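Local coordinates for mandelate racemase/muconate lactonizing protein (Alicyclobacillus acidocaldarius LAA1, PDB 3QLD) that is of unknown function but has the two-domain build of the enolase superfamily, an N-terminal capping domain joined to a TIM-barrel-like domain, at residues Leu8-Leu13 and Cys60-Trp65; Lys29-Val34 and Tyr300-Gly305; Ser46-Leu51 and Arg105-Ala110; Pro54-Glu59 and Leu245-Arg250. All blocks are in the same frame, centred on the assembly; numbering follows the deposited sequence. Where two conformers were deposited one is given.

Contact 1: Leu8-Leu13 and Cys60-Trp65; sequences LHRLSL and CTDTAW. With SO4 (sulfate ion), chain E.
The N-terminal capping domain packs helix 61-80 against its antiparallel sheet, and here the first turn of that helix meets strand 3-15 through Arg10, Asp62 and Trp65. The short strand and helix axes run nearly antiparallel, 10.9 Å apart, and long side chains bridge the gap. Arg10 leaves the strand with CG anti to the backbone N (chi1 -158°) and stays extended as far as NE, which carries its guanidinium up to the helix start. There NH1 donates a nearly straight bond to Asp62 OD1 at 2.8 Å, the core of a salt bridge; NH2 adds only a weak, longer bond to the same oxygen. The aspartate oxygen lies close to the guanidinium plane, yet is itself approached from above the carboxylate plane, 38° out of it. Over one guanidinium face sits the methyl CG2 of Thr61, 3.7 Å from Arg10 NH1. The indole of Trp65 fills the other part of the interface: its CZ3 lies 3.7 Å from Leu8 CB and equally far from Arg10 CB, while CH2 at the ring edge comes within 3.6 Å of Leu8 O. From the far edge of the indole, NE1 gives a straight bond of 2.9 Å to O1 of a sulfate ion. Arg10 NH1 also binds Gln30 OE1, and Asp62 OD2 binds His71 of the second subunit. The ion pair is thus shared between sheet, helix and dimer interface, and the nearby guanidinium would probably favour the charged form of Asp62, while Thr61 CG2 over one guanidinium face may shield the pair there.

Contact 2: Lys29-Val34 and Tyr300-Gly305; sequences KQAILV and YETGVG
Tyr300 opens the segment with its carbonyl turned to the alkyl chain of Lys29, whose CE lies 3.4 Å from Tyr300 O. The lysine and tyrosine side chains cross at about a right angle. Lys29 starts with CG anti to the backbone N but bends at chi2 and again at chi4, and this folding returns NZ to its own strand, where it donates to Gln30 O at 3.0 Å. Thr302 is the centre of the contact. Its methyl CG2 rests on Ala31 CB at 3.6 Å, while a chi1 of 83° sets OG1 between the backbone N and the carbonyl carbon, where it accepts from Val304 N at 3.2 Å. This is an N-cap bond, bent to 142°. CD2 of Leu33 comes within 3.9 Å of Thr302 OG1. Gly303 begins the helix, its N bonded to Asp334 OD1. Val304 then brings its CB to within 4.0 Å of Leu33 CD2, an oblique apolar meeting. Gly305 N bonds to Glu47 OE1 on the adjoining strand, the same oxygen that is hydrogen-bonded to Thr302 OG1. Strand and segment run roughly the same way, 24° apart, with Lys29, Ala31 and Leu33 facing Tyr300, Thr302 and Val304 in turn. The contact is part of the interface between the N-terminal capping domain and the barrel: helix 303-313, which follows barrel strand 293-296, starts packed against strand 25-38 of the sheet, as in the two-domain enolase superfamily.

Contact 3: Ser46-Leu51 and Arg105-Ala110; sequences SECVAL and RMSVAA. With SO4 (sulfate ion), chain C; SO4 (sulfate ion), chain D.
The carbonyl oxygen of Met106 (present as selenomethionine) takes two hydrogen bonds: Ala110 N donates to it along the helix, and a water donates at 2.8 Å. That water in turn accepts from Val49 N at 3.0 Å, joining the helix to the chain just after the strand. Cys48 SG lies 3.6 Å from the same Met106 O, put there by a chi1 of 179° that sets the sulfur anti to the backbone N. One turn on, Ser46 OG donates directly to Ala110 O at 2.8 Å, tilted 23° from the carbonyl plane. Between these polar links the surfaces are apolar. Ala110 CB meets Cys48 CB at 3.8 Å, and the extended selenomethionine chain runs across Val49, its CG 3.9 Å from Val49 CG2, before the selenium reaches Ala50 CA at 3.6 Å. At the helix start Arg105, which does not touch segment 46-51, donates through NE and NH2 to O4 of one sulfate ion. Met106 N and Ser107 N are hydrogen-bonded to the carboxylate of Glu59 in the neighbouring loop. Small residues at Ser46, Cys48 and Ala110 are consistent with the close approach of helix 105-123 to strand 43-48, with axes 7.3 Å apart and nearly antiparallel, forming the helix-on-sheet layer of the alpha+beta capping domain in enolase-like proteins.

Contact 4: Pro54-Glu59 and Leu245-Arg250; sequences PTYTEE and LDESVR
Tyr56 reaches out of the 54-59 loop to touch Asp246 and Glu247 in the turn that follows barrel strand 243-245. From its CB the ring departs anti to the backbone N (chi1 160°), which aims it across the gap. CD1 comes first to Glu247, 3.9 Å from its CB, and CE1 moves closer, to 3.6 Å from that same carbon. At the ring edge CE1 also lies 3.3 Å from Asp246 OD2. The tip, OH, donates a short bond of 2.5 Å to Asp246 OD1, arriving on the syn side and 18° out of the carboxylate plane, with ring and carboxylate planes 52° apart. Thr57 CG2 covers one face of the ring, offset toward its rim, so the phenol is held both over a face and at its end. The methyl also lies at the edge of the Arg250 guanidinium, its CG2 3.4 Å from Arg250 NE. Glu58 OE1 is 3.9 Å from Arg250 NE, a long ion pair in which the oxygen stands well out of the guanidinium plane. The stronger partner of Arg250 is Glu226, bound through NH1, and Asp246 is likewise shared, with salt bridges to Lys270 and Arg273. Arg102 of the second subunit bonds to Tyr56 O, and Asn104 of that subunit to Glu58 O. The contact therefore sits between two connections: the one from strand 43-48 to helix 61-80 in the capping domain, and the one from strand 243-245 to helix 252-261 in the barrel, with Met106 of helix 105-123 packed against Tyr56 and Thr57.

How the contacts relate
From the N terminus, strand 3-15 closes the first loop in contact 1, joining helix 61-80 after 46 residues. Strand 25-38 then opens the widest loop, which contact 2 closes only at 300-305; contacts 3 and 4 are both nested inside it. Strand 43-48 packs on helix 105-123 in contact 3, and the loop after it reaches the barrel at 245-250 in contact 4, so these two cross each other. Contact 1 crosses all three. Contacts 1 and 3 bind sheet and helices within the capping domain, whereas contacts 2 and 4 tie that domain to the barrel at two places, their centres about 17 Å apart.

Contact 1: Leu8-Leu13 and Cys60-Trp65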
# COMPACT_ATOMS: atom_id res chain seq x y z
N LEU A 8 5.86 -4.74 -22.44
CA LEU A 8 4.64 -4.56 -21.65
C LEU A 8 3.55 -4.21 -22.57
O LEU A 8 3.66 -3.30 -23.40
CB LEU A 8 4.82 -3.45 -20.61
CG LEU A 8 6.05 -3.56 -19.72
CD1 LEU A 8 6.22 -2.31 -18.83
CD2 LEU A 8 5.74 -4.75 -18.86
N HIS A 9 2.44 -4.89 -22.38
CA HIS A 9 1.31 -4.66 -23.20
C HIS A 9 0.17 -4.18 -22.31
O HIS A 9 -0.26 -4.91 -21.44
CB HIS A 9 0.82 -6.00 -23.77
CG HIS A 9 1.87 -6.73 -24.56
ND1 HIS A 9 2.08 -6.47 -25.90
CD2 HIS A 9 2.77 -7.68 -24.20
CE1 HIS A 9 3.06 -7.26 -26.34
NE2 HIS A 9 3.51 -7.98 -25.32
N ARG A 10 -0.37 -3.02 -22.60
CA ARG A 10 -1.61 -2.53 -21.97
C ARG A 10 -2.83 -2.85 -22.81
O ARG A 10 -2.93 -2.42 -23.98
CB ARG A 10 -1.53 -1.02 -21.68
CG ARG A 10 -2.52 -0.67 -20.57
CD ARG A 10 -2.45 0.83 -20.34
NE ARG A 10 -3.53 1.20 -19.48
CZ ARG A 10 -3.43 2.17 -18.58
NH1 ARG A 10 -4.46 2.43 -17.78
NH2 ARG A 10 -2.28 2.81 -18.49
N LEU A 11 -3.74 -3.63 -22.24
CA LEU A 11 -4.83 -4.19 -22.98
C LEU A 11 -6.16 -3.61 -22.50
O LEU A 11 -6.32 -3.22 -21.32
CB LEU A 11 -4.85 -5.71 -22.80
CG LEU A 11 -4.09 -6.60 -23.78
CD1 LEU A 11 -2.68 -6.21 -24.00
CD2 LEU A 11 -4.20 -8.06 -23.39
N SER A 12 -7.12 -3.56 -23.42
CA SER A 12 -8.49 -3.25 -23.06
C SER A 12 -9.37 -4.30 -23.74
O SER A 12 -9.44 -4.30 -24.96
CB SER A 12 -8.87 -1.88 -23.55
OG SER A 12 -10.22 -1.62 -23.12
N LEU A 13 -10.01 -5.19 -22.96
CA LEU A 13 -10.81 -6.31 -23.53
C LEU A 13 -12.32 -6.07 -23.35
O LEU A 13 -12.81 -5.92 -22.23
CB LEU A 13 -10.46 -7.66 -22.87
CG LEU A 13 -9.20 -8.45 -23.21
CD1 LEU A 13 -7.99 -7.75 -22.62
CD2 LEU A 13 -9.32 -9.85 -22.63
N CYS A 60 -3.59 0.21 -9.18
CA CYS A 60 -4.53 0.17 -10.25
C CYS A 60 -3.70 0.13 -11.54
O CYS A 60 -2.44 0.24 -11.51
CB CYS A 60 -5.51 1.38 -10.18
SG CYS A 60 -4.63 3.04 -10.47
N THR A 61 -4.38 0.03 -12.68
CA THR A 61 -3.71 -0.17 -13.97
C THR A 61 -2.72 0.95 -14.25
O THR A 61 -1.60 0.70 -14.65
CB THR A 61 -4.66 -0.23 -15.14
OG1 THR A 61 -5.75 -1.04 -14.76
CG2 THR A 61 -3.95 -0.93 -16.36
N ASP A 62 -3.15 2.18 -13.97
CA ASP A 62 -2.35 3.35 -14.27
C ASP A 62 -1.06 3.37 -13.48
O ASP A 62 0.04 3.68 -14.02
CB ASP A 62 -3.16 4.64 -13.93
CG ASP A 62 -4.09 5.08 -15.04
OD1 ASP A 62 -3.95 4.65 -16.21
OD2 ASP A 62 -5.00 5.87 -14.72
N THR A 63 -1.16 3.08 -12.21
CA THR A 63 -0.02 3.16 -11.34
C THR A 63 0.91 1.95 -11.53
O THR A 63 2.13 2.12 -11.49
CB THR A 63 -0.37 3.35 -9.85
OG1 THR A 63 -1.21 2.28 -9.42
CG2 THR A 63 -1.14 4.73 -9.65
N ALA A 64 0.31 0.78 -11.78
CA ALA A 64 1.13 -0.41 -12.05
C ALA A 64 1.96 -0.21 -13.36
O ALA A 64 3.11 -0.61 -13.47
CB ALA A 64 0.16 -1.71 -12.16
N TRP A 65 1.36 0.43 -14.35
CA TRP A 65 2.07 0.65 -15.62
C TRP A 65 3.32 1.46 -15.36
O TRP A 65 4.45 1.09 -15.74
CB TRP A 65 1.11 1.36 -16.59
CG TRP A 65 1.79 1.68 -17.92
CD1 TRP A 65 2.42 2.87 -18.31
CD2 TRP A 65 1.98 0.76 -18.99
NE1 TRP A 65 2.97 2.71 -19.59
CE2 TRP A 65 2.70 1.43 -20.02
CE3 TRP A 65 1.59 -0.59 -19.19
CZ2 TRP A 65 3.01 0.81 -21.25
CZ3 TRP A 65 1.89 -1.19 -20.40
CH2 TRP A 65 2.59 -0.49 -21.41
S SO4 E . 4.69 6.05 -20.08
O1 SO4 E . 4.59 4.78 -20.82
O2 SO4 E . 4.12 5.96 -18.73
O3 SO4 E . 6.11 6.42 -19.95
O4 SO4 E . 3.94 7.06 -20.84

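Contact 2: Lys29-Val34 and Tyr300-Gly305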
# COMPACT_ATOMS: atom_id res chain seq x y z
N LYS A 29 -12.45 -4.60 -19.74
CA LYS A 29 -11.43 -4.98 -18.75
C LYS A 29 -10.05 -4.52 -19.19
O LYS A 29 -9.56 -4.94 -20.25
CB LYS A 29 -11.39 -6.52 -18.54
CG LYS A 29 -10.30 -7.05 -17.52
CD LYS A 29 -10.67 -6.67 -16.07
CE LYS A 29 -9.72 -7.27 -15.01
NZ LYS A 29 -8.29 -7.18 -15.43
N GLN A 30 -9.45 -3.64 -18.40
CA GLN A 30 -8.08 -3.24 -18.63
C GLN A 30 -7.15 -4.24 -17.97
O GLN A 30 -7.38 -4.74 -16.85
CB GLN A 30 -7.75 -1.85 -18.10
CG GLN A 30 -8.60 -0.72 -18.74
CD GLN A 30 -8.16 0.65 -18.21
OE1 GLN A 30 -6.97 1.01 -18.26
NE2 GLN A 30 -9.10 1.38 -17.66
N ALA A 31 -6.08 -4.54 -18.67
CA ALA A 31 -5.15 -5.52 -18.17
C ALA A 31 -3.76 -5.16 -18.62
O ALA A 31 -3.61 -4.48 -19.66
CB ALA A 31 -5.57 -6.93 -18.70
N ILE A 32 -2.72 -5.60 -17.91
CA ILE A 32 -1.31 -5.40 -18.37
C ILE A 32 -0.66 -6.78 -18.51
O ILE A 32 -0.67 -7.58 -17.50
CB ILE A 32 -0.47 -4.57 -17.37
CG1 ILE A 32 -0.94 -3.11 -17.32
CG2 ILE A 32 1.01 -4.54 -17.79
CD1 ILE A 32 -0.18 -2.33 -16.15
N LEU A 33 -0.19 -7.12 -19.72
CA LEU A 33 0.65 -8.35 -19.84
C LEU A 33 2.11 -8.08 -19.94
O LEU A 33 2.54 -7.12 -20.62
CB LEU A 33 0.17 -9.20 -21.02
CG LEU A 33 -1.32 -9.58 -21.05
CD1 LEU A 33 -1.59 -10.44 -22.33
CD2 LEU A 33 -1.64 -10.41 -19.84
N VAL A 34 2.90 -8.92 -19.27
CA VAL A 34 4.34 -8.82 -19.28
C VAL A 34 4.84 -9.93 -20.18
O VAL A 34 4.42 -11.09 -20.05
CB VAL A 34 4.89 -8.98 -17.90
CG1 VAL A 34 6.39 -8.96 -17.91
CG2 VAL A 34 4.36 -7.82 -16.97
N TYR A 300 -11.11 -11.26 -12.60
CA TYR A 300 -11.61 -11.05 -13.98
C TYR A 300 -10.43 -11.12 -14.99
O TYR A 300 -10.37 -10.43 -16.03
CB TYR A 300 -12.47 -9.77 -14.07
CG TYR A 300 -13.87 -9.95 -13.47
CD1 TYR A 300 -15.01 -9.91 -14.28
CD2 TYR A 300 -14.05 -10.22 -12.09
CE1 TYR A 300 -16.30 -10.09 -13.74
CE2 TYR A 300 -15.34 -10.41 -11.53
CZ TYR A 300 -16.46 -10.34 -12.37
OH TYR A 300 -17.72 -10.50 -11.85
N GLU A 301 -9.52 -12.03 -14.66
CA GLU A 301 -8.22 -12.16 -15.35
C GLU A 301 -8.41 -12.43 -16.85
O GLU A 301 -9.32 -13.14 -17.23
CB GLU A 301 -7.38 -13.34 -14.82
CG GLU A 301 -6.78 -13.24 -13.42
CD GLU A 301 -7.79 -13.41 -12.28
OE1 GLU A 301 -9.01 -13.61 -12.50
OE2 GLU A 301 -7.34 -13.30 -11.12
N THR A 302 -7.54 -11.88 -17.70
CA THR A 302 -7.38 -12.50 -19.03
C THR A 302 -6.86 -13.94 -18.94
O THR A 302 -6.53 -14.51 -17.85
CB THR A 302 -6.39 -11.78 -19.96
OG1 THR A 302 -5.08 -12.25 -19.62
CG2 THR A 302 -6.47 -10.19 -19.84
N GLY A 303 -6.76 -14.55 -20.10
CA GLY A 303 -6.34 -15.97 -20.14
C GLY A 303 -5.03 -16.26 -19.48
O GLY A 303 -4.86 -17.33 -18.90
N VAL A 304 -4.10 -15.31 -19.54
CA VAL A 304 -2.77 -15.47 -18.95
C VAL A 304 -2.81 -15.60 -17.43
O VAL A 304 -2.32 -16.57 -16.86
CB VAL A 304 -1.79 -14.35 -19.46
CG1 VAL A 304 -0.44 -14.38 -18.70
CG2 VAL A 304 -1.54 -14.59 -21.00
N GLY A 305 -3.29 -14.57 -16.76
CA GLY A 305 -3.64 -14.63 -15.34
C GLY A 305 -4.53 -15.80 -14.90
O GLY A 305 -4.33 -16.37 -13.83

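Contact 3: Ser46-Leu51 and Arg105-Ala110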
# COMPACT_ATOMS: atom_id res chain seq x y z
N SER A 46 3.01 -13.05 -18.27
CA SER A 46 2.23 -13.00 -17.01
C SER A 46 1.28 -11.85 -17.10
O SER A 46 1.38 -11.05 -18.03
CB SER A 46 3.14 -12.73 -15.83
OG SER A 46 3.69 -11.44 -15.95
N GLU A 47 0.38 -11.77 -16.11
CA GLU A 47 -0.62 -10.69 -16.14
C GLU A 47 -0.49 -9.92 -14.86
O GLU A 47 -0.40 -10.53 -13.79
CB GLU A 47 -2.04 -11.22 -16.25
CG GLU A 47 -3.10 -10.14 -16.19
CD GLU A 47 -4.49 -10.69 -16.53
OE1 GLU A 47 -4.57 -11.80 -17.07
OE2 GLU A 47 -5.52 -10.04 -16.26
N CYS A 48 -0.39 -8.59 -14.96
CA CYS A 48 -0.52 -7.76 -13.71
C CYS A 48 -2.03 -7.62 -13.38
O CYS A 48 -2.77 -7.14 -14.23
CB CYS A 48 0.19 -6.42 -13.93
SG CYS A 48 -0.00 -5.37 -12.43
N VAL A 49 -2.49 -8.10 -12.21
CA VAL A 49 -3.90 -8.19 -11.96
C VAL A 49 -4.51 -6.92 -11.36
O VAL A 49 -5.69 -6.93 -10.97
CB VAL A 49 -4.26 -9.38 -10.96
CG1 VAL A 49 -3.92 -10.77 -11.61
CG2 VAL A 49 -3.56 -9.26 -9.66
N ALA A 50 -3.71 -5.87 -11.23
CA ALA A 50 -4.27 -4.57 -10.75
C ALA A 50 -5.53 -4.16 -11.54
O ALA A 50 -5.51 -4.14 -12.81
CB ALA A 50 -3.20 -3.45 -10.82
N LEU A 51 -6.61 -3.79 -10.87
CA LEU A 51 -7.83 -3.35 -11.52
C LEU A 51 -7.78 -1.86 -11.97
O LEU A 51 -6.87 -1.11 -11.60
CB LEU A 51 -8.99 -3.50 -10.54
CG LEU A 51 -9.06 -4.92 -10.00
CD1 LEU A 51 -10.16 -5.03 -8.98
CD2 LEU A 51 -9.25 -5.91 -11.21
N ARG A 105 2.77 -5.06 -4.71
CA ARG A 105 2.92 -6.50 -4.88
C ARG A 105 2.36 -7.06 -6.18
O ARG A 105 2.90 -8.05 -6.68
CB ARG A 105 2.36 -7.25 -3.69
CG ARG A 105 3.32 -7.11 -2.52
CD ARG A 105 2.77 -7.92 -1.30
NE ARG A 105 3.67 -7.81 -0.13
CZ ARG A 105 4.47 -8.79 0.32
NH1 ARG A 105 4.46 -10.01 -0.24
NH2 ARG A 105 5.25 -8.55 1.37
N MSE A 106 1.31 -6.44 -6.74
CA MSE A 106 0.80 -6.93 -8.02
C MSE A 106 1.76 -6.65 -9.19
O MSE A 106 1.86 -7.48 -10.13
CB MSE A 106 -0.61 -6.39 -8.30
CG MSE A 106 -1.66 -6.89 -7.29
SE MSE A 106 -3.25 -5.80 -7.49
CE MSE A 106 -4.41 -6.67 -6.20
N SER A 107 2.44 -5.51 -9.13
CA SER A 107 3.50 -5.16 -10.12
C SER A 107 4.72 -6.06 -9.95
O SER A 107 5.24 -6.64 -10.95
CB SER A 107 3.89 -3.67 -10.00
OG SER A 107 2.85 -2.98 -10.61
N VAL A 108 5.12 -6.27 -8.70
CA VAL A 108 6.24 -7.15 -8.40
C VAL A 108 5.92 -8.56 -8.91
O VAL A 108 6.77 -9.21 -9.55
CB VAL A 108 6.55 -7.15 -6.86
CG1 VAL A 108 7.40 -8.35 -6.48
CG2 VAL A 108 7.34 -5.86 -6.47
N ALA A 109 4.71 -9.01 -8.62
CA ALA A 109 4.27 -10.35 -8.99
C ALA A 109 4.31 -10.54 -10.51
O ALA A 109 4.57 -11.68 -11.02
CB ALA A 109 2.85 -10.52 -8.57
N ALA A 110 4.00 -9.48 -11.27
CA ALA A 110 4.02 -9.66 -12.72
C ALA A 110 5.45 -9.99 -13.23
O ALA A 110 5.64 -10.85 -14.10
CB ALA A 110 3.37 -8.47 -13.46
S SO4 C . 6.16 -11.07 3.01
O1 SO4 C . 6.79 -9.89 2.43
O2 SO4 C . 5.15 -11.59 2.10
O3 SO4 C . 7.13 -12.15 3.19
O4 SO4 C . 5.61 -10.67 4.31
S SO4 D . 5.96 -4.44 2.04
O1 SO4 D . 5.06 -3.38 2.50
O2 SO4 D . 7.12 -3.90 1.34
O3 SO4 D . 6.48 -5.17 3.19
O4 SO4 D . 5.24 -5.37 1.16
O HOH W 1 -0.21 -9.27 -10.62

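Contact 4: Pro54-Glu59 and Leu245-Arg250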
# COMPACT_ATOMS: atom_id res chain seq x y z
N PRO A 54 -8.44 1.88 -7.87
CA PRO A 54 -7.90 1.45 -6.61
C PRO A 54 -8.96 1.25 -5.54
O PRO A 54 -8.83 1.78 -4.45
CB PRO A 54 -6.88 2.55 -6.24
CG PRO A 54 -7.64 3.82 -6.66
CD PRO A 54 -8.34 3.35 -8.01
N THR A 55 -9.96 0.44 -5.87
CA THR A 55 -11.12 0.22 -4.97
C THR A 55 -11.10 -1.16 -4.31
O THR A 55 -11.79 -1.40 -3.30
CB THR A 55 -12.44 0.33 -5.71
OG1 THR A 55 -12.45 -0.58 -6.79
CG2 THR A 55 -12.72 1.78 -6.19
N TYR A 56 -10.30 -2.07 -4.82
CA TYR A 56 -10.07 -3.33 -4.11
C TYR A 56 -8.73 -3.37 -3.37
O TYR A 56 -8.68 -3.70 -2.18
CB TYR A 56 -10.22 -4.45 -5.13
CG TYR A 56 -9.59 -5.80 -4.80
CD1 TYR A 56 -10.11 -6.65 -3.79
CD2 TYR A 56 -8.53 -6.27 -5.53
CE1 TYR A 56 -9.54 -7.92 -3.51
CE2 TYR A 56 -7.93 -7.54 -5.23
CZ TYR A 56 -8.46 -8.36 -4.23
OH TYR A 56 -7.88 -9.61 -4.01
N THR A 57 -7.63 -3.01 -4.05
CA THR A 57 -6.43 -2.66 -3.33
C THR A 57 -5.89 -1.30 -3.84
O THR A 57 -6.54 -0.67 -4.64
CB THR A 57 -5.30 -3.70 -3.45
OG1 THR A 57 -4.81 -3.70 -4.79
CG2 THR A 57 -5.80 -5.15 -3.07
N GLU A 58 -4.71 -0.93 -3.37
CA GLU A 58 -4.17 0.43 -3.61
C GLU A 58 -3.56 0.53 -5.01
O GLU A 58 -3.36 1.64 -5.50
CB GLU A 58 -3.15 0.83 -2.54
CG GLU A 58 -1.79 0.05 -2.60
CD GLU A 58 -1.87 -1.40 -2.11
OE1 GLU A 58 -2.88 -1.82 -1.46
OE2 GLU A 58 -0.87 -2.12 -2.35
N GLU A 59 -3.31 -0.62 -5.65
CA GLU A 59 -2.74 -0.63 -7.04
C GLU A 59 -3.85 -0.51 -8.10
O GLU A 59 -4.95 -1.03 -7.93
CB GLU A 59 -1.84 -1.91 -7.22
CG GLU A 59 -0.59 -1.93 -6.26
CD GLU A 59 0.23 -3.20 -6.52
OE1 GLU A 59 1.00 -3.16 -7.50
OE2 GLU A 59 -0.02 -4.22 -5.86
N LEU A 245 -10.45 -14.09 4.56
CA LEU A 245 -9.96 -12.77 4.20
C LEU A 245 -9.39 -12.86 2.78
O LEU A 245 -8.74 -13.85 2.41
CB LEU A 245 -8.89 -12.27 5.18
CG LEU A 245 -9.40 -12.15 6.62
CD1 LEU A 245 -8.19 -11.66 7.51
CD2 LEU A 245 -10.56 -11.22 6.75
N ASP A 246 -9.59 -11.78 2.03
CA ASP A 246 -9.03 -11.63 0.67
C ASP A 246 -8.10 -10.40 0.82
O ASP A 246 -6.93 -10.59 1.15
CB ASP A 246 -10.18 -11.49 -0.35
CG ASP A 246 -9.76 -11.08 -1.74
OD1 ASP A 246 -8.58 -11.01 -2.05
OD2 ASP A 246 -10.67 -10.81 -2.54
N GLU A 247 -8.63 -9.20 0.65
CA GLU A 247 -7.78 -7.98 0.51
C GLU A 247 -7.15 -7.55 1.83
O GLU A 247 -6.10 -6.89 1.86
CB GLU A 247 -8.50 -6.84 -0.28
CG GLU A 247 -9.61 -6.17 0.49
CD GLU A 247 -10.98 -6.84 0.23
OE1 GLU A 247 -11.97 -6.15 0.48
OE2 GLU A 247 -11.07 -8.03 -0.25
N SER A 248 -7.74 -8.02 2.93
CA SER A 248 -7.14 -7.78 4.25
C SER A 248 -5.84 -8.47 4.50
O SER A 248 -5.23 -8.20 5.53
CB SER A 248 -8.12 -8.16 5.38
OG SER A 248 -9.21 -7.28 5.43
N VAL A 249 -5.48 -9.42 3.64
CA VAL A 249 -4.23 -10.11 3.73
C VAL A 249 -3.41 -9.95 2.42
O VAL A 249 -3.59 -10.68 1.44
CB VAL A 249 -4.44 -11.58 4.02
CG1 VAL A 249 -3.08 -12.29 3.86
CG2 VAL A 249 -5.01 -11.78 5.53
N ARG A 250 -2.46 -9.03 2.46
CA ARG A 250 -1.65 -8.66 1.29
C ARG A 250 -0.24 -9.21 1.32
O ARG A 250 0.52 -8.97 0.39
CB ARG A 250 -1.49 -7.12 1.19
CG ARG A 250 -2.69 -6.25 1.46
CD ARG A 250 -3.60 -6.17 0.22
NE ARG A 250 -4.52 -5.02 0.07
CZ ARG A 250 -5.14 -4.26 1.01
NH1 ARG A 250 -4.96 -4.45 2.33
NH2 ARG A 250 -5.98 -3.29 0.61